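Local coordinates for protein putatuve endo-xylanase (Clostridium stercorarium, PDB 1O8P) that probably binds xylan and cellulose chains as the family 6 carbohydrate-binding module of a putative endo-xylanase, holding a calcium ion in its beta-sandwich, at residues G21-F26 with D33-Y38; T63-I68 with D142-S147; Q43-P48 with I54-N59; T99-I104 with S123-V128. One frame throughout, in Å; residues are numbered along the deposited sequence.

Interaction 1. Residues G21-F26 with D33-Y38; sequences GTRSAF and DYDSSY
In the beta-sandwich of this family 6 carbohydrate-binding module, the side chain of Arg23 bridges two short edge elements, strand 23-24 and the bulged entry to strand 36-38. The guanidinium does all the touching from its side. Its two terminal nitrogens divide the work: NH1 of Arg23 gives a hydrogen bond to the backbone O of Asp33 at 2.8 Å, whereas NH2 forms a salt bridge with OD2 of Asp35 at 2.7 Å. Both oxygens sit at the edge of the guanidinium, near its plane, and the Asp33 carbonyl receives its N-H in its own plane. The Asp35 carboxylate, by contrast, stands almost perpendicular to the guanidinium, at 89°, and offers it one oxygen rather than a two-pronged grip. A bend at chi3 (-87°) in the otherwise extended Arg23 chain turns the head group to meet both.

The contact lies at the surface, and each charged group has further partners. OD2 of Asp35 also accepts the backbone N-H of Lys66 on strand 62-69, and Arg23 NH2 makes a weak bond to the Lys66 carbonyl; the bridge thus runs along one edge of strand 62-69, where both short strands pair with it. A classic beta bulge sets Asp35 and Ser36 together against Thr64. Water 1 links the same NH1 to the Asp33 carboxylate, accepting from Arg23 NH1 at 3.3 Å and donating to Asp33 OD2 at 2.9 Å.

Interaction 2. Residues T63-I68 with D142-S147; sequences TTYKNI and DWFVFS. With CA (calcium ion), chain B.
Phe144 and Tyr65 carry this contact, meeting in an edge-to-face (T-shaped) pair between the two layers of the beta-sandwich. The edge of Phe144 is directed at the face of Tyr65, with ring centroids 4.9 Å apart and planes inclined at 71°. CE1 of Phe144 lies over the centre of the tyrosine ring, 3.6 Å above its plane, while CZ of Phe144 comes 3.7 Å from CD1 of Tyr65. Phe144 reaches there from the crowded position, its CG between the backbone N and the carbonyl carbon (chi1 70°).

The tyrosine's polar end is provided for even in this buried setting: OH of Tyr65 receives a hydrogen bond from OG1 of Thr63 at 3.1 Å and is also hydrogen-bonded to the backbone O of Ala31. Two residues before Phe144, Asp142 binds the calcium ion through both its backbone O and OD1, the latter at 2.4 Å; Gln30, Glu32, Ser52 and water 2 also contribute ligands. Strand 62-69 belongs to the mixed sheet, beside strand 128-135, and strand 140-147 to the antiparallel sheet, between strands 29-30 and 74-82, with Ile29 and Leu133 both packing against the ring pair.

Interaction 3. Residues Q43-P48 with I54-N59; sequences QIFSLP and IGYIEN
Two backbone hydrogen bonds join Gln43 and Gly55 in the beta hairpin of strands 43-46 and 52-55, a small two-stranded antiparallel sheet. N of Gln43 donates to O of Gly55 at 3.0 Å, and N of Gly55 returns the bond to O of Gln43 at 2.9 Å, making this the hydrogen-bonded pair. The same Gln43 carbonyl also takes a CA-H...O contact from Ile54. Next to it, Ile44 and Ile54 form a non-hydrogen-bonded pair, whose side chains meet through CG1 of Ile44 and CG2 of Ile54 at 4.1 Å. Ile54 is buried, packing onward against Phe135 and Val141, so the Ile54 side of this face turns to the body of the sandwich, while Ile44 remains exposed.

On the other face, the side chains of Gln43 and Phe45 converge on Tyr56. The Gln43 side chain runs alongside the tyrosine, pointing the same way, with NE2 of Gln43 3.3 Å from CD2 of Tyr56 and the amide plane turned 70° from the ring. Phe45 makes an edge-to-face (T-shaped) pair with Tyr56, their planes at 72° and their centroids 4.8 Å apart. With CG anti to the carbonyl carbon (chi1 -60°), Phe45 swings its ring across the partner strand, where CE2 of Phe45 passes 3.7 Å from CA of Gly55. Gly55 has no side chain, and the phenylalanine ring passes close to its backbone. Farther out, CZ of Phe45 reaches over the rim of the tyrosine face, 3.4 Å from CD1 of Tyr56.

Interaction 4. Residues T99-I104 with S123-V128; sequences TLLGTI and SNTAGV
Leu101 meets Ser123 and Thr125 where the two layers of the beta-sandwich come together at their margin, strand 100-106 of the mixed sheet reaching the end of strand 116-125, the outermost strand of the antiparallel sheet. One direct hydrogen bond joins them: N of Ser123 donates to O of Leu101 at 3.0 Å, lying in the carbonyl plane on a lone pair, with an N-H...O angle of 152°. The side chains of Leu101 and Thr125 meet tip to tip. The leucine fork faces the threonine hydroxyl with both methyls, CD1 and CD2 of Leu101 each 3.6 Å from OG1 of Thr125.

That hydroxyl is held from within its own strand. OG1 of Thr125 donates to the backbone O of Ser123 at 2.8 Å, a bond that uses its proton while its oxygen rests against the leucine methyls. The torsion that places OG1 beside the backbone N of Thr125 (chi1 -59°) brings it back to this carbonyl. Leu101 is in turn positioned by a classic beta bulge, in which it and Gly102 both face Val91 of strand 87-93. Beyond the bulge its side chain packs on Leu93 and Ile122, and Thr125 rests on Phe70.

The two short strand segments run at 119° to each other, their axes approaching to 7.2 Å, far from the regular pairing of strands within a sheet. A water may add a second, indirect tie: water 3 donates to O of Leu100 at 2.7 Å and lies 2.5 Å from OG of Ser123, a distance so short that this half of the link is doubtful.

Interaction 2 is the buried contact of the four, aromatic and without cross-segment hydrogen bonds, and it joins the two large sheets through their interior. The chemistry varies with depth: interaction 1 lies at the surface and relies on charge, yet its two short strands pair with strand 62-69 of interaction 2, where the backbone N of Asp35 and O of Thr64 are probably hydrogen-bonded. Interactions 3 and 4 are partly buried and combine backbone bonds with packing, regular hairpin pairing in one and a single bond between sheets in the other. Their centres are about 24 Å apart, on opposite sides of the chain's centre. Leu47 of interaction 3 packs on the calcium ligand Asp142 of interaction 2.

Interaction 1. Residues G21-F26 with D33-Y38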
loop_
_atom_site.group_PDB
_atom_site.type_symbol
_atom_site.label_atom_id
_atom_site.label_comp_id
_atom_site.label_asym_id
_atom_site.label_seq_id
_atom_site.Cartn_x
_atom_site.Cartn_y
_atom_site.Cartn_z
ATOM N N GLY A 21 -4.807 1.999 -19.968
ATOM C CA GLY A 21 -5.828 1.674 -18.973
ATOM C C GLY A 21 -5.229 1.239 -17.648
ATOM O O GLY A 21 -5.883 0.655 -16.806
ATOM N N THR A 22 -3.948 1.523 -17.493
ATOM C CA THR A 22 -3.155 0.973 -16.398
ATOM C C THR A 22 -2.243 2.013 -15.744
ATOM O O THR A 22 -1.954 3.036 -16.343
ATOM C CB THR A 22 -2.418 -0.203 -17.035
ATOM O OG1 THR A 22 -2.963 -1.415 -16.521
ATOM C CG2 THR A 22 -1.019 -0.180 -16.816
ATOM N N ARG A 23 -1.853 1.745 -14.498
ATOM C CA ARG A 23 -0.922 2.512 -13.716
ATOM C C ARG A 23 0.313 1.657 -13.554
ATOM O O ARG A 23 0.202 0.428 -13.306
ATOM C CB ARG A 23 -1.470 2.744 -12.304
ATOM C CG ARG A 23 -2.616 3.707 -12.229
ATOM C CD ARG A 23 -3.078 3.982 -10.835
ATOM N NE ARG A 23 -4.066 3.006 -10.384
ATOM C CZ ARG A 23 -4.663 3.045 -9.197
ATOM N NH1 ARG A 23 -4.379 4.003 -8.303
ATOM N NH2 ARG A 23 -5.543 2.109 -8.896
ATOM N N SER A 24 1.482 2.296 -13.655
ATOM C CA SER A 24 2.732 1.579 -13.463
ATOM C C SER A 24 2.917 1.110 -12.003
ATOM O O SER A 24 2.545 1.832 -11.058
ATOM C CB SER A 24 3.909 2.474 -13.833
ATOM O OG SER A 24 5.093 1.684 -13.824
ATOM N N ALA A 25 3.511 -0.073 -11.834
ATOM C CA ALA A 25 3.914 -0.600 -10.511
ATOM C C ALA A 25 5.143 0.142 -9.991
ATOM O O ALA A 25 5.396 0.162 -8.800
ATOM C CB ALA A 25 4.260 -2.131 -10.616
ATOM N N PHE A 26 5.922 0.693 -10.935
ATOM C CA PHE A 26 7.247 1.271 -10.706
ATOM C C PHE A 26 7.310 2.789 -10.508
ATOM O O PHE A 26 8.379 3.291 -10.302
ATOM C CB PHE A 26 8.223 0.801 -11.787
ATOM C CG PHE A 26 8.163 -0.667 -12.016
ATOM C CD1 PHE A 26 8.836 -1.543 -11.159
ATOM C CD2 PHE A 26 7.389 -1.195 -13.076
ATOM C CE1 PHE A 26 8.769 -2.913 -11.360
ATOM C CE2 PHE A 26 7.298 -2.549 -13.274
ATOM C CZ PHE A 26 7.994 -3.424 -12.428
ATOM N N ASP A 33 -5.363 6.826 -3.799
ATOM C CA ASP A 33 -5.995 6.558 -5.107
ATOM C C ASP A 33 -6.486 5.105 -5.215
ATOM O O ASP A 33 -6.172 4.409 -6.178
ATOM C CB ASP A 33 -5.031 6.852 -6.250
ATOM C CG ASP A 33 -4.668 8.326 -6.371
ATOM O OD1 ASP A 33 -5.361 9.223 -5.859
ATOM O OD2 ASP A 33 -3.670 8.684 -7.019
ATOM N N TYR A 34 -7.221 4.648 -4.208
ATOM C CA TYR A 34 -7.781 3.318 -4.224
ATOM C C TYR A 34 -9.105 3.300 -5.006
ATOM O O TYR A 34 -9.838 4.305 -5.057
ATOM C CB TYR A 34 -7.967 2.786 -2.792
ATOM C CG TYR A 34 -8.793 3.690 -1.902
ATOM C CD1 TYR A 34 -10.182 3.643 -1.928
ATOM C CD2 TYR A 34 -8.181 4.586 -1.031
ATOM C CE1 TYR A 34 -10.940 4.464 -1.110
ATOM C CE2 TYR A 34 -8.929 5.428 -0.201
ATOM C CZ TYR A 34 -10.307 5.355 -0.242
ATOM O OH TYR A 34 -11.055 6.188 0.575
ATOM N N ASP A 35 -9.392 2.163 -5.631
ATOM C CA ASP A 35 -10.598 2.010 -6.429
ATOM C C ASP A 35 -11.710 1.467 -5.574
ATOM O O ASP A 35 -12.856 1.619 -5.898
ATOM C CB ASP A 35 -10.316 1.063 -7.572
ATOM C CG ASP A 35 -9.243 1.590 -8.473
ATOM O OD1 ASP A 35 -9.572 2.490 -9.262
ATOM O OD2 ASP A 35 -8.044 1.216 -8.442
ATOM N N SER A 36 -11.341 0.861 -4.449
ATOM C CA SER A 36 -12.260 0.147 -3.582
ATOM C C SER A 36 -11.626 0.044 -2.173
ATOM O O SER A 36 -10.408 0.122 -2.021
ATOM C CB SER A 36 -12.454 -1.241 -4.175
ATOM O OG SER A 36 -13.066 -2.082 -3.238
ATOM N N SER A 37 -12.434 -0.062 -1.133
ATOM C CA SER A 37 -11.867 -0.172 0.223
ATOM C C SER A 37 -12.836 -0.857 1.173
ATOM O O SER A 37 -14.060 -0.878 0.914
ATOM C CB SER A 37 -11.429 1.173 0.775
ATOM O OG SER A 37 -12.537 1.976 1.098
ATOM N N TYR A 38 -12.284 -1.493 2.209
ATOM C CA TYR A 38 -13.069 -1.942 3.320
ATOM C C TYR A 38 -12.630 -1.215 4.577
ATOM O O TYR A 38 -11.489 -1.267 4.949
ATOM C CB TYR A 38 -12.957 -3.468 3.550
ATOM C CG TYR A 38 -13.614 -3.804 4.881
ATOM C CD1 TYR A 38 -15.006 -3.936 4.966
ATOM C CD2 TYR A 38 -12.865 -3.860 6.083
ATOM C CE1 TYR A 38 -15.609 -4.181 6.190
ATOM C CE2 TYR A 38 -13.469 -4.098 7.305
ATOM C CZ TYR A 38 -14.834 -4.274 7.342
ATOM O OH TYR A 38 -15.472 -4.486 8.510
HETATM O O HOH W 1 -2.524 6.656 -8.828
#

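Interaction 2. Residues T63-I68 with D142-S147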
loop_
_atom_site.group_PDB
_atom_site.type_symbol
_atom_site.label_atom_id
_atom_site.label_comp_id
_atom_site.label_asym_id
_atom_site.label_seq_id
_atom_site.Cartn_x
_atom_site.Cartn_y
_atom_site.Cartn_z
ATOM N N THR A 63 -7.386 -1.735 1.160
ATOM C CA THR A 63 -7.573 -0.873 0.006
ATOM C C THR A 63 -7.169 -1.650 -1.209
ATOM O O THR A 63 -6.242 -2.461 -1.166
ATOM C CB THR A 63 -6.808 0.471 0.121
ATOM O OG1 THR A 63 -5.601 0.268 0.831
ATOM C CG2 THR A 63 -7.528 1.454 0.997
ATOM N N THR A 64 -7.891 -1.411 -2.297
ATOM C CA THR A 64 -7.682 -2.130 -3.515
ATOM C C THR A 64 -7.325 -1.140 -4.596
ATOM O O THR A 64 -7.979 -0.103 -4.723
ATOM C CB THR A 64 -8.967 -2.866 -3.894
ATOM O OG1 THR A 64 -9.237 -3.882 -2.924
ATOM C CG2 THR A 64 -8.839 -3.616 -5.280
ATOM N N TYR A 65 -6.318 -1.505 -5.383
ATOM C CA TYR A 65 -5.754 -0.707 -6.464
ATOM C C TYR A 65 -5.734 -1.579 -7.695
ATOM O O TYR A 65 -4.888 -2.468 -7.844
ATOM C CB TYR A 65 -4.316 -0.242 -6.103
ATOM C CG TYR A 65 -4.297 0.462 -4.782
ATOM C CD1 TYR A 65 -4.271 -0.267 -3.577
ATOM C CD2 TYR A 65 -4.336 1.854 -4.718
ATOM C CE1 TYR A 65 -4.268 0.375 -2.363
ATOM C CE2 TYR A 65 -4.335 2.507 -3.495
ATOM C CZ TYR A 65 -4.304 1.756 -2.321
ATOM O OH TYR A 65 -4.340 2.380 -1.097
ATOM N N LYS A 66 -6.673 -1.299 -8.592
ATOM C CA LYS A 66 -6.889 -2.103 -9.779
ATOM C C LYS A 66 -5.935 -1.742 -10.884
ATOM O O LYS A 66 -5.427 -0.645 -10.923
ATOM C CB LYS A 66 -8.344 -1.918 -10.249
ATOM C CG LYS A 66 -9.365 -2.589 -9.347
ATOM C CD LYS A 66 -10.763 -2.463 -9.953
ATOM C CE LYS A 66 -11.320 -3.833 -10.382
ATOM N NZ LYS A 66 -10.632 -4.469 -11.599
ATOM N N ASN A 67 -5.657 -2.679 -11.777
ATOM C CA ASN A 67 -4.924 -2.367 -13.005
ATOM C C ASN A 67 -3.515 -1.824 -12.762
ATOM O O ASN A 67 -3.106 -0.858 -13.398
ATOM C CB ASN A 67 -5.758 -1.424 -13.915
ATOM C CG ASN A 67 -7.145 -2.014 -14.233
ATOM O OD1 ASN A 67 -8.207 -1.390 -13.995
ATOM N ND2 ASN A 67 -7.139 -3.231 -14.724
ATOM N N ILE A 68 -2.762 -2.457 -11.865
ATOM C CA ILE A 68 -1.329 -2.115 -11.769
ATOM C C ILE A 68 -0.516 -2.932 -12.801
ATOM O O ILE A 68 -0.616 -4.160 -12.862
ATOM C CB ILE A 68 -0.799 -2.316 -10.331
ATOM C CG1 ILE A 68 -1.695 -1.632 -9.286
ATOM C CG2 ILE A 68 0.660 -1.924 -10.206
ATOM C CD1 ILE A 68 -2.155 -0.209 -9.629
ATOM N N ASP A 142 1.126 7.084 2.717
ATOM C CA ASP A 142 1.201 8.179 1.755
ATOM C C ASP A 142 1.153 7.530 0.364
ATOM O O ASP A 142 0.257 7.806 -0.411
ATOM C CB ASP A 142 2.501 8.962 1.982
ATOM C CG ASP A 142 2.649 10.135 1.082
ATOM O OD1 ASP A 142 1.788 10.389 0.187
ATOM O OD2 ASP A 142 3.641 10.866 1.191
ATOM N N TRP A 143 2.101 6.631 0.083
ATOM C CA TRP A 143 2.165 5.954 -1.206
ATOM C C TRP A 143 2.901 4.660 -1.054
ATOM O O TRP A 143 3.503 4.397 0.004
ATOM C CB TRP A 143 2.831 6.818 -2.307
ATOM C CG TRP A 143 4.131 7.470 -1.949
ATOM C CD1 TRP A 143 4.338 8.818 -1.704
ATOM C CD2 TRP A 143 5.431 6.847 -1.844
ATOM N NE1 TRP A 143 5.669 9.059 -1.448
ATOM C CE2 TRP A 143 6.366 7.876 -1.520
ATOM C CE3 TRP A 143 5.908 5.533 -2.005
ATOM C CZ2 TRP A 143 7.751 7.616 -1.325
ATOM C CZ3 TRP A 143 7.270 5.260 -1.794
ATOM C CH2 TRP A 143 8.185 6.301 -1.472
ATOM N N PHE A 144 2.845 3.857 -2.122
ATOM C CA PHE A 144 3.614 2.616 -2.224
ATOM C C PHE A 144 4.081 2.409 -3.653
ATOM O O PHE A 144 3.530 2.983 -4.601
ATOM C CB PHE A 144 2.862 1.387 -1.631
ATOM C CG PHE A 144 1.667 0.919 -2.426
ATOM C CD1 PHE A 144 0.448 1.625 -2.378
ATOM C CD2 PHE A 144 1.724 -0.249 -3.172
ATOM C CE1 PHE A 144 -0.682 1.208 -3.103
ATOM C CE2 PHE A 144 0.571 -0.678 -3.894
ATOM C CZ PHE A 144 -0.616 0.052 -3.853
ATOM N N VAL A 145 5.121 1.619 -3.814
ATOM C CA VAL A 145 5.725 1.456 -5.125
ATOM C C VAL A 145 6.487 0.140 -5.146
ATOM O O VAL A 145 6.877 -0.372 -4.103
ATOM C CB VAL A 145 6.634 2.712 -5.544
ATOM C CG1 VAL A 145 7.946 2.802 -4.716
ATOM C CG2 VAL A 145 6.961 2.663 -7.041
ATOM N N PHE A 146 6.677 -0.408 -6.346
ATOM C CA PHE A 146 7.355 -1.701 -6.537
ATOM C C PHE A 146 8.686 -1.508 -7.282
ATOM O O PHE A 146 8.883 -0.477 -7.938
ATOM C CB PHE A 146 6.427 -2.697 -7.270
ATOM C CG PHE A 146 5.160 -3.030 -6.509
ATOM C CD1 PHE A 146 5.138 -4.090 -5.590
ATOM C CD2 PHE A 146 3.993 -2.252 -6.672
ATOM C CE1 PHE A 146 3.960 -4.397 -4.874
ATOM C CE2 PHE A 146 2.818 -2.544 -5.953
ATOM C CZ PHE A 146 2.793 -3.612 -5.057
ATOM N N SER A 147 9.599 -2.469 -7.143
ATOM C CA SER A 147 10.915 -2.445 -7.809
ATOM C C SER A 147 11.267 -3.814 -8.341
ATOM O O SER A 147 10.847 -4.824 -7.777
ATOM C CB SER A 147 12.075 -2.109 -6.838
ATOM O OG SER A 147 11.805 -1.071 -5.938
HETATM CA CA CA B . -0.269 10.189 -1.014
HETATM O O HOH W 2 -0.319 12.460 -1.947
#

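Interaction 3. Residues Q43-P48 with I54-N59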
loop_
_atom_site.group_PDB
_atom_site.type_symbol
_atom_site.label_atom_id
_atom_site.label_comp_id
_atom_site.label_asym_id
_atom_site.label_seq_id
_atom_site.Cartn_x
_atom_site.Cartn_y
_atom_site.Cartn_z
ATOM N N GLN A 43 -10.082 7.206 6.058
ATOM C CA GLN A 43 -10.127 8.616 5.584
ATOM C C GLN A 43 -8.865 9.046 4.891
ATOM O O GLN A 43 -7.826 8.456 5.120
ATOM C CB GLN A 43 -10.323 9.548 6.774
ATOM C CG GLN A 43 -11.702 10.080 6.835
ATOM C CD GLN A 43 -11.988 10.568 8.198
ATOM O OE1 GLN A 43 -11.388 11.565 8.648
ATOM N NE2 GLN A 43 -12.878 9.872 8.895
ATOM N N ILE A 44 -8.939 10.123 4.103
ATOM C CA ILE A 44 -7.750 10.706 3.502
ATOM C C ILE A 44 -7.447 12.003 4.231
ATOM O O ILE A 44 -8.342 12.841 4.413
ATOM C CB ILE A 44 -7.975 10.923 1.982
ATOM C CG1 ILE A 44 -8.362 9.588 1.305
ATOM C CG2 ILE A 44 -6.780 11.617 1.338
ATOM C CD1 ILE A 44 -9.085 9.709 -0.042
ATOM N N PHE A 45 -6.200 12.159 4.661
ATOM C CA PHE A 45 -5.751 13.316 5.402
ATOM C C PHE A 45 -4.725 14.096 4.588
ATOM O O PHE A 45 -3.869 13.500 3.927
ATOM C CB PHE A 45 -5.103 12.921 6.739
ATOM C CG PHE A 45 -6.019 12.178 7.659
ATOM C CD1 PHE A 45 -7.260 12.723 8.016
ATOM C CD2 PHE A 45 -5.631 10.949 8.195
ATOM C CE1 PHE A 45 -8.118 12.046 8.840
ATOM C CE2 PHE A 45 -6.499 10.265 9.042
ATOM C CZ PHE A 45 -7.757 10.819 9.341
ATOM N N SER A 46 -4.784 15.415 4.674
ATOM C CA SER A 46 -3.787 16.229 4.005
ATOM C C SER A 46 -2.498 16.254 4.844
ATOM O O SER A 46 -2.543 16.148 6.080
ATOM C CB SER A 46 -4.346 17.630 3.728
ATOM O OG SER A 46 -4.782 18.173 4.953
ATOM N N LEU A 47 -1.355 16.315 4.173
ATOM C CA LEU A 47 -0.074 16.323 4.869
ATOM C C LEU A 47 0.395 17.767 4.919
ATOM O O LEU A 47 0.170 18.487 3.946
ATOM C CB LEU A 47 0.946 15.422 4.145
ATOM C CG LEU A 47 0.584 13.951 3.932
ATOM C CD1 LEU A 47 1.686 13.296 3.122
ATOM C CD2 LEU A 47 0.348 13.202 5.222
ATOM N N PRO A 48 1.006 18.203 6.036
ATOM C CA PRO A 48 1.478 19.594 6.177
ATOM C C PRO A 48 2.260 20.152 4.983
ATOM O O PRO A 48 1.968 21.296 4.573
ATOM C CB PRO A 48 2.371 19.551 7.424
ATOM C CG PRO A 48 1.839 18.411 8.225
ATOM C CD PRO A 48 1.276 17.412 7.252
ATOM N N ILE A 54 -3.715 7.972 3.394
ATOM C CA ILE A 54 -4.835 7.322 4.061
ATOM C C ILE A 54 -4.497 7.115 5.557
ATOM O O ILE A 54 -3.331 6.932 5.918
ATOM C CB ILE A 54 -5.243 6.042 3.311
ATOM C CG1 ILE A 54 -4.052 5.043 3.230
ATOM C CG2 ILE A 54 -5.780 6.442 1.883
ATOM C CD1 ILE A 54 -4.347 3.698 2.575
ATOM N N GLY A 55 -5.538 7.140 6.398
ATOM C CA GLY A 55 -5.448 6.955 7.842
ATOM C C GLY A 55 -6.817 6.532 8.417
ATOM O O GLY A 55 -7.713 6.195 7.630
ATOM N N TYR A 56 -6.975 6.602 9.761
ATOM C CA TYR A 56 -8.107 6.064 10.539
ATOM C C TYR A 56 -8.300 4.609 10.155
ATOM O O TYR A 56 -9.425 4.116 10.026
ATOM C CB TYR A 56 -9.419 6.872 10.409
ATOM C CG TYR A 56 -9.531 8.197 11.171
ATOM C CD1 TYR A 56 -8.451 8.745 11.886
ATOM C CD2 TYR A 56 -10.720 8.924 11.136
ATOM C CE1 TYR A 56 -8.563 9.983 12.560
ATOM C CE2 TYR A 56 -10.855 10.144 11.785
ATOM C CZ TYR A 56 -9.780 10.691 12.506
ATOM O OH TYR A 56 -9.929 11.929 13.138
ATOM N N ILE A 57 -7.172 3.919 9.963
ATOM C CA ILE A 57 -7.132 2.494 9.592
ATOM C C ILE A 57 -7.154 1.598 10.837
ATOM O O ILE A 57 -6.601 1.948 11.874
ATOM C CB ILE A 57 -5.905 2.210 8.666
ATOM C CG1 ILE A 57 -6.217 2.627 7.211
ATOM C CG2 ILE A 57 -5.398 0.757 8.774
ATOM C CD1 ILE A 57 -4.974 2.795 6.365
ATOM N N GLU A 58 -7.833 0.467 10.728
ATOM C CA GLU A 58 -7.903 -0.518 11.795
ATOM C C GLU A 58 -7.556 -1.906 11.274
ATOM O O GLU A 58 -7.551 -2.135 10.070
ATOM C CB GLU A 58 -9.326 -0.544 12.372
ATOM C CG GLU A 58 -9.770 0.742 13.065
ATOM C CD GLU A 58 -8.950 1.146 14.299
ATOM O OE1 GLU A 58 -8.197 0.326 14.896
ATOM O OE2 GLU A 58 -9.076 2.325 14.710
ATOM N N ASN A 59 -7.273 -2.838 12.191
ATOM C CA ASN A 59 -7.209 -4.269 11.867
ATOM C C ASN A 59 -8.383 -4.733 10.985
ATOM O O ASN A 59 -9.556 -4.491 11.308
ATOM C CB ASN A 59 -7.162 -5.115 13.164
ATOM C CG ASN A 59 -6.965 -6.568 12.880
ATOM O OD1 ASN A 59 -6.257 -6.892 11.957
ATOM N ND2 ASN A 59 -7.605 -7.455 13.643
#

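Interaction 4. Residues T99-I104 with S123-V128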
loop_
_atom_site.group_PDB
_atom_site.type_symbol
_atom_site.label_atom_id
_atom_site.label_comp_id
_atom_site.label_asym_id
_atom_site.label_seq_id
_atom_site.Cartn_x
_atom_site.Cartn_y
_atom_site.Cartn_z
ATOM N N THR A 99 -3.960 -14.333 -3.306
ATOM C CA THR A 99 -2.572 -14.693 -3.056
ATOM C C THR A 99 -1.804 -13.594 -2.298
ATOM O O THR A 99 -1.842 -12.441 -2.683
ATOM C CB THR A 99 -1.909 -14.985 -4.407
ATOM O OG1 THR A 99 -2.621 -16.056 -5.045
ATOM C CG2 THR A 99 -0.486 -15.532 -4.228
ATOM N N LEU A 100 -1.132 -13.990 -1.218
ATOM C CA LEU A 100 -0.259 -13.121 -0.432
ATOM C C LEU A 100 1.096 -13.027 -1.127
ATOM O O LEU A 100 1.773 -14.037 -1.295
ATOM C CB LEU A 100 -0.108 -13.669 0.998
ATOM C CG LEU A 100 0.781 -12.828 1.954
ATOM C CD1 LEU A 100 0.226 -11.425 2.214
ATOM C CD2 LEU A 100 1.023 -13.625 3.261
ATOM N N LEU A 101 1.464 -11.832 -1.579
ATOM C CA LEU A 101 2.742 -11.616 -2.274
ATOM C C LEU A 101 3.844 -11.326 -1.291
ATOM O O LEU A 101 5.009 -11.629 -1.540
ATOM C CB LEU A 101 2.660 -10.417 -3.232
ATOM C CG LEU A 101 1.545 -10.490 -4.273
ATOM C CD1 LEU A 101 1.577 -9.227 -5.156
ATOM C CD2 LEU A 101 1.753 -11.753 -5.068
ATOM N N GLY A 102 3.477 -10.686 -0.187
ATOM C CA GLY A 102 4.468 -10.313 0.804
ATOM C C GLY A 102 3.821 -9.517 1.913
ATOM O O GLY A 102 2.658 -9.092 1.792
ATOM N N THR A 103 4.602 -9.291 2.966
ATOM C CA THR A 103 4.147 -8.523 4.098
ATOM C C THR A 103 5.169 -7.461 4.449
ATOM O O THR A 103 6.342 -7.775 4.683
ATOM C CB THR A 103 3.923 -9.483 5.321
ATOM O OG1 THR A 103 2.974 -10.469 4.947
ATOM C CG2 THR A 103 3.245 -8.779 6.476
ATOM N N ILE A 104 4.707 -6.219 4.549
ATOM C CA ILE A 104 5.530 -5.115 5.050
ATOM C C ILE A 104 5.368 -5.040 6.577
ATOM O O ILE A 104 4.273 -4.863 7.056
ATOM C CB ILE A 104 5.092 -3.744 4.405
ATOM C CG1 ILE A 104 4.952 -3.866 2.875
ATOM C CG2 ILE A 104 6.095 -2.663 4.775
ATOM C CD1 ILE A 104 4.620 -2.528 2.178
ATOM N N SER A 123 6.866 -12.176 -3.805
ATOM C CA SER A 123 6.881 -13.138 -4.912
ATOM C C SER A 123 6.899 -12.347 -6.199
ATOM O O SER A 123 6.153 -11.355 -6.331
ATOM C CB SER A 123 5.618 -13.982 -4.958
ATOM O OG SER A 123 5.394 -14.635 -3.741
ATOM N N ASN A 124 7.743 -12.796 -7.129
ATOM C CA ASN A 124 7.843 -12.199 -8.434
ATOM C C ASN A 124 6.467 -12.118 -9.071
ATOM O O ASN A 124 5.840 -13.145 -9.274
ATOM C CB ASN A 124 8.771 -13.025 -9.340
ATOM C CG ASN A 124 8.990 -12.349 -10.720
ATOM O OD1 ASN A 124 9.320 -11.170 -10.795
ATOM N ND2 ASN A 124 8.767 -13.095 -11.803
ATOM N N THR A 125 6.037 -10.901 -9.404
ATOM C CA THR A 125 4.721 -10.616 -9.951
ATOM C C THR A 125 4.920 -9.842 -11.258
ATOM O O THR A 125 5.660 -8.865 -11.289
ATOM C CB THR A 125 3.985 -9.724 -8.905
ATOM O OG1 THR A 125 3.924 -10.441 -7.668
ATOM C CG2 THR A 125 2.510 -9.423 -9.274
ATOM N N ALA A 126 4.230 -10.269 -12.309
ATOM C CA ALA A 126 4.351 -9.704 -13.650
ATOM C C ALA A 126 2.963 -9.442 -14.265
ATOM O O ALA A 126 1.954 -9.912 -13.751
ATOM C CB ALA A 126 5.160 -10.662 -14.552
ATOM N N GLY A 127 2.930 -8.654 -15.329
ATOM C CA GLY A 127 1.701 -8.299 -16.056
ATOM C C GLY A 127 0.750 -7.447 -15.233
ATOM O O GLY A 127 1.138 -6.859 -14.228
ATOM N N VAL A 128 -0.519 -7.428 -15.627
ATOM C CA VAL A 128 -1.472 -6.512 -15.023
ATOM C C VAL A 128 -2.265 -7.175 -13.913
ATOM O O VAL A 128 -2.938 -8.197 -14.164
ATOM C CB VAL A 128 -2.417 -5.858 -16.071
ATOM C CG1 VAL A 128 -3.365 -4.856 -15.360
ATOM C CG2 VAL A 128 -1.569 -5.130 -17.127
HETATM O O HOH W 3 3.061 -15.331 -3.243
#